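Local coordinates for protein ribokinase (Giardia lamblia, PDB 6WHJ) that probably phosphorylates D-ribose at O-5 with magnesium-bound ATP, yielding ribose 5-phosphate for nucleotide synthesis and the pentose phosphate pathway, at residues Gly13-Asp18 and Lys44-Ala49; Ile193-Glu198 and Phe235-Leu240. All blocks are in the same frame, centred on the assembly; numbering follows the deposited sequence.

In the fold
From the N terminus the chain runs up strand 9-12 of the large sheet, then through 13-18 into the smaller four-stranded sheet. It returns along strand 32-42 to helix 44-55, and interaction 1 closes this excursion by setting the first turn of that helix against 13-15. Much later, interaction 2 closes a helical excursion between two neighbouring parallel strands of the large sheet, 193-194 and 235-239. The two closures follow in series, neither nested nor crossed, with centres about 19 Å apart and nearest atoms about 8 Å apart. Interaction 1 belongs to the predicted ribose site and interaction 2 to the predicted ATP site, consistent with neighbouring parts of one phosphoryl-transfer site.

Interaction 1: Gly13-Asp18 and Lys44-Ala49; sequences GSYNRD and KGSNQA. With EDO (1,2-ethanediol), chain F.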
ATOM      1  N   GLY B  13       4.112  -6.081 -21.523  1.00 22.87           N
ATOM      2  CA  GLY B  13       3.287  -5.605 -20.439  1.00 22.18           C
ATOM      3  C   GLY B  13       4.071  -5.138 -19.231  1.00 25.02           C
ATOM      4  O   GLY B  13       5.250  -4.795 -19.317  1.00 26.43           O
ATOM      5  N   SER B  14       3.399  -5.157 -18.092  1.00 25.05           N
ATOM      6  CA  SER B  14       3.873  -4.443 -16.919  1.00 24.34           C
ATOM      7  C   SER B  14       4.689  -5.323 -15.981  1.00 25.23           C
ATOM      8  O   SER B  14       4.529  -6.550 -15.935  1.00 26.14           O
ATOM      9  CB  SER B  14       2.687  -3.870 -16.156  1.00 23.14           C
ATOM     10  OG  SER B  14       1.849  -4.937 -15.758  1.00 27.97           O
ATOM     11  N   TYR B  15       5.568  -4.672 -15.224  1.00 20.93           N
ATOM     12  CA  TYR B  15       6.124  -5.236 -14.006  1.00 21.61           C
ATOM     13  C   TYR B  15       5.771  -4.289 -12.869  1.00 25.42           C
ATOM     14  O   TYR B  15       6.036  -3.084 -12.953  1.00 23.86           O
ATOM     15  CB  TYR B  15       7.647  -5.427 -14.055  1.00 24.49           C
ATOM     16  CG  TYR B  15       8.169  -5.789 -12.677  1.00 24.77           C
ATOM     17  CD1 TYR B  15       8.053  -7.084 -12.203  1.00 25.83           C
ATOM     18  CD2 TYR B  15       8.678  -4.824 -11.815  1.00 23.54           C
ATOM     19  CE1 TYR B  15       8.467  -7.428 -10.938  1.00 24.77           C
ATOM     20  CE2 TYR B  15       9.100  -5.159 -10.535  1.00 25.65           C
ATOM     21  CZ  TYR B  15       8.988  -6.468 -10.102  1.00 26.69           C
ATOM     22  OH  TYR B  15       9.401  -6.846  -8.836  1.00 27.10           O
ATOM     23  N   ASN B  16       5.181  -4.839 -11.812  1.00 24.48           N
ATOM     24  CA  ASN B  16       4.902  -4.101 -10.593  1.00 24.89           C
ATOM     25  C   ASN B  16       5.526  -4.839  -9.418  1.00 26.80           C
ATOM     26  O   ASN B  16       5.415  -6.065  -9.317  1.00 24.33           O
ATOM     27  CB  ASN B  16       3.389  -3.956 -10.350  1.00 23.74           C
ATOM     28  CG  ASN B  16       2.673  -3.191 -11.456  1.00 25.05           C
ATOM     29  OD1 ASN B  16       3.125  -2.138 -11.893  1.00 25.82           O
ATOM     30  ND2 ASN B  16       1.552  -3.729 -11.912  1.00 26.71           N
ATOM     31  N   ARG B  17       6.187  -4.095  -8.537  1.00 24.44           N
ATOM     32  CA  ARG B  17       6.565  -4.637  -7.240  1.00 26.84           C
ATOM     33  C   ARG B  17       5.326  -4.585  -6.349  1.00 26.03           C
ATOM     34  O   ARG B  17       4.798  -3.501  -6.065  1.00 24.22           O
ATOM     35  CB  ARG B  17       7.726  -3.846  -6.634  1.00 27.99           C
ATOM     36  CG  ARG B  17       8.270  -4.422  -5.334  1.00 26.97           C
ATOM     37  CD  ARG B  17       8.627  -5.869  -5.525  1.00 29.35           C
ATOM     38  NE  ARG B  17       9.253  -6.479  -4.354  1.00 32.41           N
ATOM     39  CZ  ARG B  17      10.532  -6.837  -4.270  1.00 38.15           C
ATOM     40  NH1 ARG B  17      11.355  -6.658  -5.301  1.00 39.19           N
ATOM     41  NH2 ARG B  17      10.985  -7.394  -3.151  1.00 41.30           N
ATOM     42  N   ASP B  18       4.838  -5.751  -5.944  1.00 21.95           N
ATOM     43  CA  ASP B  18       3.625  -5.837  -5.138  1.00 23.53           C
ATOM     44  C   ASP B  18       3.964  -5.555  -3.676  1.00 22.08           C
ATOM     45  O   ASP B  18       4.817  -6.230  -3.089  1.00 21.58           O
ATOM     46  CB  ASP B  18       3.006  -7.226  -5.280  1.00 25.50           C
ATOM     47  CG  ASP B  18       2.223  -7.410  -6.575  1.00 24.59           C
ATOM     48  OD1 ASP B  18       1.935  -6.422  -7.283  1.00 22.49           O
ATOM     49  OD2 ASP B  18       1.927  -8.579  -6.904  1.00 29.73           O
ATOM     50  N   LYS B  44       0.906  -7.839 -14.277  1.00 26.51           N
ATOM     51  CA  LYS B  44       0.280  -8.887 -15.071  1.00 27.85           C
ATOM     52  C   LYS B  44       1.161  -9.277 -16.250  1.00 27.33           C
ATOM     53  O   LYS B  44       1.184 -10.447 -16.651  1.00 26.69           O
ATOM     54  CB  LYS B  44      -1.110  -8.444 -15.517  1.00 23.97           C
ATOM     55  CG  LYS B  44      -2.157  -8.776 -14.501  1.00 26.80           C
ATOM     56  CD  LYS B  44      -3.472  -8.081 -14.788  1.00 30.49           C
ATOM     57  CE  LYS B  44      -4.461  -8.373 -13.683  1.00 27.01           C
ATOM     58  NZ  LYS B  44      -4.312  -9.801 -13.294  1.00 30.97           N
ATOM     59  N   GLY B  45       1.884  -8.318 -16.828  1.00 20.96           N
ATOM     60  CA  GLY B  45       2.782  -8.665 -17.910  1.00 19.40           C
ATOM     61  C   GLY B  45       3.876  -9.602 -17.448  1.00 21.23           C
ATOM     62  O   GLY B  45       4.096 -10.661 -18.039  1.00 20.79           O
ATOM     63  N   SER B  46       4.533  -9.259 -16.340  1.00 27.38           N
ATOM     64  CA  SER B  46       5.659 -10.066 -15.885  1.00 26.10           C
ATOM     65  C   SER B  46       5.208 -11.398 -15.297  1.00 28.60           C
ATOM     66  O   SER B  46       5.906 -12.409 -15.441  1.00 32.13           O
ATOM     67  CB  SER B  46       6.486  -9.284 -14.871  1.00 23.55           C
ATOM     68  OG  SER B  46       7.567 -10.075 -14.411  1.00 24.72           O
ATOM     69  N   ASN B  47       4.063 -11.421 -14.609  1.00 29.49           N
ATOM     70  CA  ASN B  47       3.564 -12.681 -14.062  1.00 28.32           C
ATOM     71  C   ASN B  47       3.278 -13.686 -15.160  1.00 26.39           C
ATOM     72  O   ASN B  47       3.588 -14.874 -15.022  1.00 30.05           O
ATOM     73  CB  ASN B  47       2.308 -12.442 -13.238  1.00 25.38           C
ATOM     74  CG  ASN B  47       2.606 -11.853 -11.892  1.00 31.27           C
ATOM     75  OD1 ASN B  47       3.745 -11.894 -11.414  1.00 31.92           O
ATOM     76  ND2 ASN B  47       1.585 -11.282 -11.270  1.00 30.20           N
ATOM     77  N   GLN B  48       2.685 -13.228 -16.258  1.00 26.87           N
ATOM     78  CA  GLN B  48       2.369 -14.133 -17.352  1.00 28.20           C
ATOM     79  C   GLN B  48       3.618 -14.584 -18.091  1.00 29.20           C
ATOM     80  O   GLN B  48       3.661 -15.713 -18.591  1.00 30.07           O
ATOM     81  CB  GLN B  48       1.390 -13.469 -18.311  1.00 24.18           C
ATOM     82  CG  GLN B  48      -0.009 -13.452 -17.799  1.00 26.82           C
ATOM     83  CD  GLN B  48      -0.881 -12.592 -18.658  1.00 27.40           C
ATOM     84  OE1 GLN B  48      -0.556 -12.358 -19.822  1.00 26.45           O
ATOM     85  NE2 GLN B  48      -2.019 -12.149 -18.116  1.00 23.27           N
ATOM     86  N   ALA B  49       4.645 -13.730 -18.158  1.00 26.18           N
ATOM     87  CA  ALA B  49       5.907 -14.151 -18.759  1.00 29.52           C
ATOM     88  C   ALA B  49       6.630 -15.160 -17.871  1.00 30.80           C
ATOM     89  O   ALA B  49       7.278 -16.085 -18.376  1.00 28.75           O
ATOM     90  CB  ALA B  49       6.799 -12.941 -19.027  1.00 26.02           C
TER
HETATM   91  C1  EDO F 401      -1.381  -7.288 -10.685  1.00 33.01           C
HETATM   92  O1  EDO F 401      -2.159  -6.091 -10.828  1.00 33.32           O
HETATM   93  C2  EDO F 401      -0.311  -7.091  -9.614  1.00 30.93           C
HETATM   94  O2  EDO F 401       0.285  -5.800  -9.799  1.00 30.69           O
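The backbones of G13 and G45 pass with their CA atoms 4.0 Å apart, and just beyond them N of S46 gives its hydrogen to O of S14 at 2.7 Å, with a bent N-H...O angle of 137°. Neither glycine carries a side chain, which lets the loop before strand 16-22 lie directly on the first turn of helix 44-55. There an amide still lacks an acceptor from its own helix, and the carbonyl of S14 supplies one.

A small hydroxyl suits position 14. The chi1 of 60° places OG of S14 between the backbone N and the carbonyl carbon, over the helix start, where it lies 3.4 Å from N of K44. The E146 carboxylate uses OE1 to accept from N of K44, and the same oxygen is hydrogen-bonded to OG of S14, so loop and helix share one acceptor. On the other flank S46 meets Y15 at the edge of its ring: CD1 of Y15 lies 3.7 Å from OG of S46 and 3.8 Å from CB of S46, which sits in the ring plane. The polar ends are paired further out, OG of S46 with Y81 and OH of Y15 with H41.

Further along, on strand 16-22, N16 and D18 reach the same hydroxyl of a bound 1,2-ethanediol, probably from the crystallisation liquor. ND2 of N16 donates to O2 at 3.2 Å, and O2 in turn donates to OD1 of D18 at 3.1 Å. E146 also bonds this diol. N16, D18 and residues 44-47 all belong to the predicted ribose site; residues 44-47 also lie in the glycine-rich signature of the PfkB family. One hydroxyl serving an amide donor and a carboxylate acceptor is consistent with a pocket that recognises sugar hydroxyls in the same way.

Interaction 2: Ile193-Glu198 and Phe235-Leu240; sequences IFCPNE and FVLFTL
A beta-alpha-beta crossover in the Rossmann-like core of the PfkB fold brings I193-E198 beside F235-L240, as neighbouring parallel strands whose C-terminal ends enter the predicted ATP site. The strand pairing starts where N of F194 donates to O of F235 at 3.0 Å, nearly straight at 169°, and O of F194 receives N of L237 at 2.7 Å. Proline has no N-H to give, but P196 still offers its carbonyl, which takes N of T239 at 2.8 Å and carries the pairing past the end of strand 193-194.

Side chains fill in on both faces. V236 stands with CG1 anti to its own N (chi1 179°), pointing this methyl at CD of P196, 3.8 Å away; the same methyl lies over one face of the F238 ring, offset toward its rim, and F194 comes near it through CD2. SG of C195 rests against CB of L237 on the other face, the one with I193 and F235, and helix 272-287 packs over them.

Asparagine suits the turn into helix 198-205, because its short amide can serve as N-cap: OD1 of N197 accepts the N-H of E200, while CB of N197 rests 3.9 Å from CG2 of T239.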
ATOM      1  N   ILE B 193      -7.263 -13.847 -30.204  1.00 21.95           N
ATOM      2  CA  ILE B 193      -7.889 -14.577 -29.106  1.00 22.28           C
ATOM      3  C   ILE B 193      -8.056 -13.638 -27.919  1.00 25.00           C
ATOM      4  O   ILE B 193      -7.065 -13.135 -27.378  1.00 21.96           O
ATOM      5  CB  ILE B 193      -7.070 -15.813 -28.704  1.00 24.07           C
ATOM      6  CG1 ILE B 193      -6.922 -16.762 -29.901  1.00 23.00           C
ATOM      7  CG2 ILE B 193      -7.687 -16.491 -27.475  1.00 24.03           C
ATOM      8  CD1 ILE B 193      -5.927 -17.866 -29.695  1.00 23.95           C
ATOM      9  N   PHE B 194      -9.304 -13.429 -27.499  1.00 25.42           N
ATOM     10  CA  PHE B 194      -9.655 -12.503 -26.431  1.00 22.12           C
ATOM     11  C   PHE B 194      -9.994 -13.309 -25.180  1.00 26.85           C
ATOM     12  O   PHE B 194     -10.770 -14.274 -25.254  1.00 25.26           O
ATOM     13  CB  PHE B 194     -10.835 -11.637 -26.883  1.00 25.78           C
ATOM     14  CG  PHE B 194     -11.141 -10.468 -25.985  1.00 26.56           C
ATOM     15  CD1 PHE B 194     -10.156  -9.547 -25.647  1.00 25.53           C
ATOM     16  CD2 PHE B 194     -12.428 -10.251 -25.537  1.00 24.94           C
ATOM     17  CE1 PHE B 194     -10.441  -8.461 -24.847  1.00 23.05           C
ATOM     18  CE2 PHE B 194     -12.720  -9.166 -24.731  1.00 28.21           C
ATOM     19  CZ  PHE B 194     -11.722  -8.269 -24.388  1.00 28.40           C
ATOM     20  N   CYS B 195      -9.406 -12.930 -24.038  1.00 23.82           N
ATOM     21  CA  CYS B 195      -9.488 -13.724 -22.804  1.00 23.09           C
ATOM     22  C   CYS B 195     -10.007 -12.887 -21.640  1.00 26.52           C
ATOM     23  O   CYS B 195      -9.267 -12.585 -20.694  1.00 25.32           O
ATOM     24  CB  CYS B 195      -8.122 -14.308 -22.445  1.00 22.25           C
ATOM     25  SG  CYS B 195      -7.408 -15.289 -23.748  1.00 32.08           S
ATOM     26  N   PRO B 196     -11.279 -12.517 -21.659  1.00 22.99           N
ATOM     27  CA  PRO B 196     -11.850 -11.812 -20.519  1.00 25.73           C
ATOM     28  C   PRO B 196     -12.359 -12.791 -19.473  1.00 30.89           C
ATOM     29  O   PRO B 196     -12.651 -13.956 -19.756  1.00 28.15           O
ATOM     30  CB  PRO B 196     -13.020 -11.052 -21.158  1.00 27.95           C
ATOM     31  CG  PRO B 196     -13.510 -12.001 -22.178  1.00 26.47           C
ATOM     32  CD  PRO B 196     -12.272 -12.680 -22.736  1.00 24.77           C
ATOM     33  N   ASN B 197     -12.465 -12.302 -18.243  1.00 31.89           N
ATOM     34  CA  ASN B 197     -13.266 -13.043 -17.281  1.00 33.83           C
ATOM     35  C   ASN B 197     -14.697 -12.513 -17.367  1.00 32.60           C
ATOM     36  O   ASN B 197     -15.002 -11.659 -18.201  1.00 34.23           O
ATOM     37  CB  ASN B 197     -12.624 -12.977 -15.894  1.00 31.88           C
ATOM     38  CG  ASN B 197     -12.650 -11.591 -15.273  1.00 30.36           C
ATOM     39  OD1 ASN B 197     -13.387 -10.690 -15.694  1.00 32.64           O
ATOM     40  ND2 ASN B 197     -11.770 -11.394 -14.301  1.00 25.34           N
ATOM     41  N   GLU B 198     -15.596 -13.011 -16.517  1.00 37.47           N
ATOM     42  CA  GLU B 198     -17.001 -12.630 -16.661  1.00 40.82           C
ATOM     43  C   GLU B 198     -17.186 -11.121 -16.519  1.00 40.54           C
ATOM     44  O   GLU B 198     -17.801 -10.476 -17.378  1.00 38.17           O
ATOM     45  CB  GLU B 198     -17.878 -13.354 -15.645  1.00 47.17           C
ATOM     46  CG  GLU B 198     -19.290 -13.568 -16.173  1.00 51.70           C
ATOM     47  CD  GLU B 198     -20.196 -14.265 -15.189  1.00 61.66           C
ATOM     48  OE1 GLU B 198     -21.426 -14.234 -15.408  1.00 64.94           O
ATOM     49  OE2 GLU B 198     -19.687 -14.817 -14.188  1.00 66.39           O
ATOM     50  N   PHE B 235     -11.610 -16.244 -31.513  1.00 26.74           N
ATOM     51  CA  PHE B 235     -12.092 -16.944 -30.335  1.00 27.87           C
ATOM     52  C   PHE B 235     -12.124 -15.989 -29.158  1.00 25.47           C
ATOM     53  O   PHE B 235     -11.225 -15.160 -28.998  1.00 26.04           O
ATOM     54  CB  PHE B 235     -11.208 -18.146 -29.988  1.00 28.11           C
ATOM     55  CG  PHE B 235     -11.192 -19.203 -31.044  1.00 31.09           C
ATOM     56  CD1 PHE B 235     -10.148 -19.277 -31.951  1.00 29.42           C
ATOM     57  CD2 PHE B 235     -12.229 -20.120 -31.137  1.00 27.72           C
ATOM     58  CE1 PHE B 235     -10.132 -20.242 -32.921  1.00 31.60           C
ATOM     59  CE2 PHE B 235     -12.221 -21.086 -32.110  1.00 31.83           C
ATOM     60  CZ  PHE B 235     -11.169 -21.150 -33.008  1.00 33.32           C
ATOM     61  N   VAL B 236     -13.150 -16.129 -28.330  1.00 26.18           N
ATOM     62  CA  VAL B 236     -13.204 -15.500 -27.020  1.00 26.93           C
ATOM     63  C   VAL B 236     -13.118 -16.625 -26.008  1.00 28.11           C
ATOM     64  O   VAL B 236     -13.957 -17.534 -26.011  1.00 28.98           O
ATOM     65  CB  VAL B 236     -14.490 -14.685 -26.823  1.00 25.65           C
ATOM     66  CG1 VAL B 236     -14.509 -14.061 -25.434  1.00 23.56           C
ATOM     67  CG2 VAL B 236     -14.618 -13.626 -27.901  1.00 26.46           C
ATOM     68  N   LEU B 237     -12.090 -16.586 -25.166  1.00 28.63           N
ATOM     69  CA  LEU B 237     -11.941 -17.533 -24.065  1.00 30.00           C
ATOM     70  C   LEU B 237     -12.448 -16.826 -22.815  1.00 28.68           C
ATOM     71  O   LEU B 237     -11.743 -15.996 -22.236  1.00 28.31           O
ATOM     72  CB  LEU B 237     -10.482 -17.944 -23.904  1.00 28.99           C
ATOM     73  CG  LEU B 237     -10.102 -19.233 -23.162  1.00 32.64           C
ATOM     74  CD1 LEU B 237      -8.608 -19.525 -23.392  1.00 27.66           C
ATOM     75  CD2 LEU B 237     -10.442 -19.212 -21.691  1.00 28.98           C
ATOM     76  N   PHE B 238     -13.655 -17.178 -22.375  1.00 28.33           N
ATOM     77  CA  PHE B 238     -14.207 -16.624 -21.142  1.00 29.21           C
ATOM     78  C   PHE B 238     -13.610 -17.369 -19.960  1.00 27.36           C
ATOM     79  O   PHE B 238     -13.673 -18.599 -19.904  1.00 26.14           O
ATOM     80  CB  PHE B 238     -15.723 -16.752 -21.100  1.00 30.80           C
ATOM     81  CG  PHE B 238     -16.445 -15.864 -22.058  1.00 28.98           C
ATOM     82  CD1 PHE B 238     -16.750 -14.563 -21.711  1.00 27.55           C
ATOM     83  CD2 PHE B 238     -16.857 -16.345 -23.296  1.00 27.56           C
ATOM     84  CE1 PHE B 238     -17.434 -13.745 -22.592  1.00 32.18           C
ATOM     85  CE2 PHE B 238     -17.539 -15.534 -24.177  1.00 28.75           C
ATOM     86  CZ  PHE B 238     -17.826 -14.229 -23.828  1.00 28.59           C
ATOM     87  N   THR B 239     -13.005 -16.627 -19.043  1.00 31.36           N
ATOM     88  CA  THR B 239     -12.549 -17.163 -17.768  1.00 33.30           C
ATOM     89  C   THR B 239     -13.653 -17.023 -16.736  1.00 32.28           C
ATOM     90  O   THR B 239     -14.142 -15.920 -16.490  1.00 35.28           O
ATOM     91  CB  THR B 239     -11.287 -16.443 -17.293  1.00 31.35           C
ATOM     92  OG1 THR B 239     -10.158 -16.953 -18.014  1.00 33.23           O
ATOM     93  CG2 THR B 239     -11.095 -16.616 -15.797  1.00 41.92           C
ATOM     94  N   LEU B 240     -14.031 -18.139 -16.119  1.00 34.87           N
ATOM     95  CA  LEU B 240     -15.209 -18.172 -15.263  1.00 32.73           C
ATOM     96  C   LEU B 240     -14.855 -18.582 -13.839  1.00 36.22           C
ATOM     97  O   LEU B 240     -15.736 -18.983 -13.072  1.00 39.83           O
ATOM     98  CB  LEU B 240     -16.246 -19.122 -15.856  1.00 37.57           C
ATOM     99  CG  LEU B 240     -16.717 -18.721 -17.257  1.00 43.16           C
ATOM    100  CD1 LEU B 240     -17.832 -19.642 -17.747  1.00 42.32           C
ATOM    101  CD2 LEU B 240     -17.143 -17.249 -17.309  1.00 39.72           C
TER